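PDB 4PDC: CPXV018 protein from Cowpox virus, which probably acts as an MHC class I-like viral decoy that binds the activating receptor NKG2D and blunts recognition of infected cells by natural killer cells. Local coordinates for residues N115-L118 against T119-F123; F54-N57 against V58-F62. The protein carries 2 engineered substitutions. All coordinates share one frame; numbering follows the deposited sequence.

Contact 1: N115-L118 against T119-F123; sequences NMWL and TTSEF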
# COMPACT_ATOMS: atom_id res chain seq x y z
N ASN E 115 -11.58 -19.62 -11.18
CA ASN E 115 -10.57 -18.83 -11.87
C ASN E 115 -10.43 -17.42 -11.31
O ASN E 115 -9.32 -16.92 -11.14
CB ASN E 115 -10.89 -18.76 -13.37
CG ASN E 115 -10.48 -20.03 -14.10
OD1 ASN E 115 -9.48 -20.67 -13.76
ND2 ASN E 115 -11.26 -20.40 -15.12
N MET E 116 -11.56 -16.76 -11.04
CA MET E 116 -11.53 -15.41 -10.51
C MET E 116 -10.86 -15.39 -9.14
O MET E 116 -10.09 -14.48 -8.81
CB MET E 116 -12.94 -14.84 -10.41
CG MET E 116 -12.97 -13.37 -10.03
SD MET E 116 -14.65 -12.75 -9.79
CE MET E 116 -15.37 -13.07 -11.40
N TRP E 117 -11.16 -16.40 -8.33
CA TRP E 117 -10.58 -16.53 -7.00
C TRP E 117 -9.06 -16.64 -7.11
O TRP E 117 -8.32 -16.02 -6.33
CB TRP E 117 -11.16 -17.76 -6.30
CG TRP E 117 -10.68 -17.97 -4.90
CD1 TRP E 117 -9.68 -18.80 -4.49
CD2 TRP E 117 -11.18 -17.34 -3.71
NE1 TRP E 117 -9.53 -18.74 -3.12
CE2 TRP E 117 -10.44 -17.84 -2.62
CE3 TRP E 117 -12.19 -16.40 -3.47
CZ2 TRP E 117 -10.68 -17.45 -1.31
CZ3 TRP E 117 -12.43 -16.01 -2.16
CH2 TRP E 117 -11.67 -16.53 -1.10
N LEU E 118 -8.60 -17.41 -8.08
CA LEU E 118 -7.18 -17.64 -8.31
C LEU E 118 -6.46 -16.38 -8.76
O LEU E 118 -5.34 -16.09 -8.32
CB LEU E 118 -6.97 -18.75 -9.35
CG LEU E 118 -5.53 -19.05 -9.78
CD1 LEU E 118 -4.71 -19.60 -8.62
CD2 LEU E 118 -5.52 -20.03 -10.94
N THR E 119 -7.09 -15.62 -9.65
CA THR E 119 -6.43 -14.47 -10.25
C THR E 119 -6.63 -13.17 -9.47
O THR E 119 -6.02 -12.16 -9.83
CB THR E 119 -6.92 -14.23 -11.69
OG1 THR E 119 -8.32 -13.93 -11.69
CG2 THR E 119 -6.66 -15.46 -12.54
N THR E 120 -7.44 -13.18 -8.42
CA THR E 120 -7.75 -11.94 -7.69
C THR E 120 -7.51 -11.96 -6.19
O THR E 120 -7.54 -10.91 -5.55
CB THR E 120 -9.22 -11.51 -7.89
OG1 THR E 120 -10.09 -12.43 -7.21
CG2 THR E 120 -9.57 -11.44 -9.36
N SER E 121 -7.30 -13.14 -5.61
CA SER E 121 -7.16 -13.23 -4.15
C SER E 121 -5.96 -12.44 -3.62
O SER E 121 -6.10 -11.63 -2.70
CB SER E 121 -7.05 -14.70 -3.73
OG SER E 121 -8.34 -15.30 -3.71
N GLU E 122 -4.78 -12.68 -4.19
CA GLU E 122 -3.58 -11.97 -3.76
C GLU E 122 -3.78 -10.46 -3.94
O GLU E 122 -3.48 -9.67 -3.05
CB GLU E 122 -2.35 -12.44 -4.54
CG GLU E 122 -1.04 -11.81 -4.06
CD GLU E 122 0.17 -12.32 -4.82
OE1 GLU E 122 0.01 -13.18 -5.71
OE2 GLU E 122 1.29 -11.86 -4.52
N PHE E 123 -4.30 -10.10 -5.10
CA PHE E 123 -4.65 -8.72 -5.43
C PHE E 123 -5.54 -8.10 -4.36
O PHE E 123 -5.25 -7.01 -3.84
CB PHE E 123 -5.33 -8.69 -6.80
CG PHE E 123 -5.90 -7.36 -7.19
CD1 PHE E 123 -5.13 -6.44 -7.90
CD2 PHE E 123 -7.21 -7.04 -6.90
CE1 PHE E 123 -5.66 -5.22 -8.28
CE2 PHE E 123 -7.75 -5.82 -7.28
CZ PHE E 123 -6.97 -4.91 -7.97
O HOH W 1 -4.29 -14.26 -6.55

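Contact 2: F54-N57 against V58-F62; sequences FYKN and VFSEF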
# COMPACT_ATOMS: atom_id res chain seq x y z
N PHE E 54 -7.48 -2.70 11.62
CA PHE E 54 -6.87 -2.75 10.30
C PHE E 54 -7.32 -4.01 9.56
O PHE E 54 -7.77 -3.94 8.42
CB PHE E 54 -5.34 -2.72 10.43
CG PHE E 54 -4.61 -2.78 9.11
CD1 PHE E 54 -4.45 -1.64 8.34
CD2 PHE E 54 -4.07 -3.97 8.66
CE1 PHE E 54 -3.78 -1.70 7.13
CE2 PHE E 54 -3.39 -4.03 7.45
CZ PHE E 54 -3.25 -2.89 6.69
N TYR E 55 -7.21 -5.16 10.22
CA TYR E 55 -7.59 -6.43 9.60
C TYR E 55 -9.09 -6.49 9.32
O TYR E 55 -9.51 -7.08 8.33
CB TYR E 55 -7.18 -7.61 10.48
CG TYR E 55 -5.68 -7.83 10.60
CD1 TYR E 55 -4.82 -7.50 9.56
CD2 TYR E 55 -5.13 -8.38 11.76
CE1 TYR E 55 -3.44 -7.70 9.68
CE2 TYR E 55 -3.77 -8.58 11.88
CZ TYR E 55 -2.93 -8.24 10.84
OH TYR E 55 -1.58 -8.44 10.97
N LYS E 56 -9.89 -5.89 10.20
CA LYS E 56 -11.34 -5.90 9.99
C LYS E 56 -11.66 -5.26 8.64
O LYS E 56 -12.51 -5.75 7.90
CB LYS E 56 -12.07 -5.16 11.11
CG LYS E 56 -13.59 -5.24 11.00
CD LYS E 56 -14.27 -4.57 12.19
CE LYS E 56 -15.79 -4.72 12.12
NZ LYS E 56 -16.46 -4.13 13.31
N ASN E 57 -10.96 -4.18 8.32
CA ASN E 57 -11.16 -3.50 7.04
C ASN E 57 -10.61 -4.30 5.87
O ASN E 57 -11.29 -4.47 4.86
CB ASN E 57 -10.50 -2.12 7.07
CG ASN E 57 -11.28 -1.13 7.91
OD1 ASN E 57 -12.51 -1.16 7.96
ND2 ASN E 57 -10.57 -0.23 8.59
N VAL E 58 -9.37 -4.79 5.99
CA VAL E 58 -8.76 -5.58 4.93
C VAL E 58 -9.56 -6.85 4.66
O VAL E 58 -9.73 -7.23 3.51
CB VAL E 58 -7.31 -5.96 5.28
CG1 VAL E 58 -6.74 -6.93 4.26
CG2 VAL E 58 -6.45 -4.71 5.36
N PHE E 59 -10.04 -7.50 5.71
CA PHE E 59 -10.76 -8.75 5.55
C PHE E 59 -12.13 -8.51 4.91
O PHE E 59 -12.51 -9.22 3.97
CB PHE E 59 -10.92 -9.47 6.90
CG PHE E 59 -9.62 -9.94 7.50
CD1 PHE E 59 -8.42 -9.83 6.80
CD2 PHE E 59 -9.59 -10.49 8.77
CE1 PHE E 59 -7.22 -10.26 7.36
CE2 PHE E 59 -8.39 -10.92 9.34
CZ PHE E 59 -7.21 -10.80 8.63
N SER E 60 -12.87 -7.52 5.40
CA SER E 60 -14.18 -7.21 4.84
C SER E 60 -14.07 -6.87 3.35
O SER E 60 -14.85 -7.37 2.53
CB SER E 60 -14.84 -6.06 5.59
OG SER E 60 -15.06 -6.40 6.95
N GLU E 61 -13.10 -6.03 3.01
CA GLU E 61 -12.88 -5.64 1.63
C GLU E 61 -12.44 -6.82 0.76
O GLU E 61 -12.82 -6.91 -0.41
CB GLU E 61 -11.83 -4.53 1.56
CG GLU E 61 -12.26 -3.21 2.20
CD GLU E 61 -13.32 -2.48 1.40
OE1 GLU E 61 -13.64 -2.91 0.27
OE2 GLU E 61 -13.85 -1.46 1.90
N PHE E 62 -11.66 -7.73 1.33
CA PHE E 62 -11.22 -8.93 0.60
C PHE E 62 -12.42 -9.68 0.02
O PHE E 62 -12.39 -10.11 -1.14
CB PHE E 62 -10.43 -9.87 1.52
CG PHE E 62 -10.02 -11.16 0.86
CD1 PHE E 62 -8.81 -11.28 0.20
CD2 PHE E 62 -10.86 -12.27 0.91
CE1 PHE E 62 -8.45 -12.47 -0.41
CE2 PHE E 62 -10.49 -13.47 0.32
CZ PHE E 62 -9.29 -13.57 -0.35

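Contact 1: N115-L118 against T119-F123
Ser-121 turns back over Trp-117, and the tight side of this helical turn is built from that pair. The serine OG sits above the middle of the indole, 3.5 Å from Trp-117 CE2, while donating a hydrogen bond of 2.7 Å to Trp-117 O. Ser-121 N reaches Trp-117 O at 3.1 Å, from the opposite face of the carbonyl plane to the hydroxyl, so two donors of one residue hold it. Beyond the turn the indole is buried: Trp-117 NE1 bonds to Thr-79 O, and Phe-66 meets the ring edge-to-face.

One residue earlier, Thr-120 OG1 donates to Met-116 O at 2.6 Å, from 40° out of the carbonyl plane. Its chi1 of 69° tucks the hydroxyl between its own backbone N and carbonyl carbon, which brings it back over the preceding turn; Arg-124 NH1 is its second partner. Thr-120 CG2 meets Met-116 CG more loosely, at 4.0 Å.

The other side is wetter. A water takes a bond from Glu-122 N at 2.9 Å and gives one to Leu-118 O at 2.8 Å, replacing the direct i to i+4 backbone bond. Thr-119 lies on a partly exposed flank, its hydroxyl bonded to the backbone of another protein chain. Side-chain hydroxyls bonded to carbonyls of the preceding turn, next to a backbone bond opened by water, are characteristic of a kinked alpha-helix.

Contact 2: F54-N57 against V58-F62
Tyr-55 O accepts a short hydrogen bond of 2.7 Å from Phe-59 N, with an N-H...O angle of 159°. Tyr-55 O also lies over one face of the Phe-59 ring, 3.0 Å from Phe-59 CG. A chi1 of -66° sets this ring back along the helix beside the backbone N, and its outer part then covers the tyrosine methylene: Tyr-55 CB makes a CH-pi contact over the face, 3.7 Å from Phe-59 CZ. The two aromatic side chains run the same way with planes only 2° apart, yet they are slid so far that the rings barely overlap.

A second CH-pi contact forms on the neighbouring flank. Val-58 CG2 stands over a face of the Phe-54 ring, displaced toward its rim and 3.8 Å from Phe-54 CE2. In the same turn, Val-58 N donates to Phe-54 O at 3.0 Å.

Lys-56 and Asn-57 carry the exposed flank. Ser-60 N donates to Lys-56 O at 3.1 Å, and Ser-60 OG lies 2.8 Å from that oxygen as a possible second donor. Glu-61 N bonds to Asn-57 O at 3.0 Å.

Within the fold, Phe-59 packs down on strand 16-25 and meets Phe-8 edge-to-face, Tyr-55 touches strands 29-33 and 38-40 while its OH bonds to His-137 ND1 of helix 131-146, and Val-58 leans on Leu-125 of helix 113-126.

Contact 2 comes first along the chain, in helix 51-64, and contact 1 follows in helix 113-126, after strands 75-87, 90-99 and 102-104. Their centres lie about 16 Å apart, but Phe-62 CE2 is 3.6 Å from Trp-117 CH2, and Phe-62 CE1 lies 3.4 Å from Ser-121 O. Both helices rest on one antiparallel sheet, contact 2 on strands 16-25, 29-33 and 38-40, contact 1 on strands 75-87, 90-99 and 102-104. This is the MHC class I-like platform. Side chains of both helices meet where a classical MHC molecule has its peptide groove, consistent with a platform that binds no peptide. Contact 1 has more extensive contacts with another protein chain, probably the bound receptor.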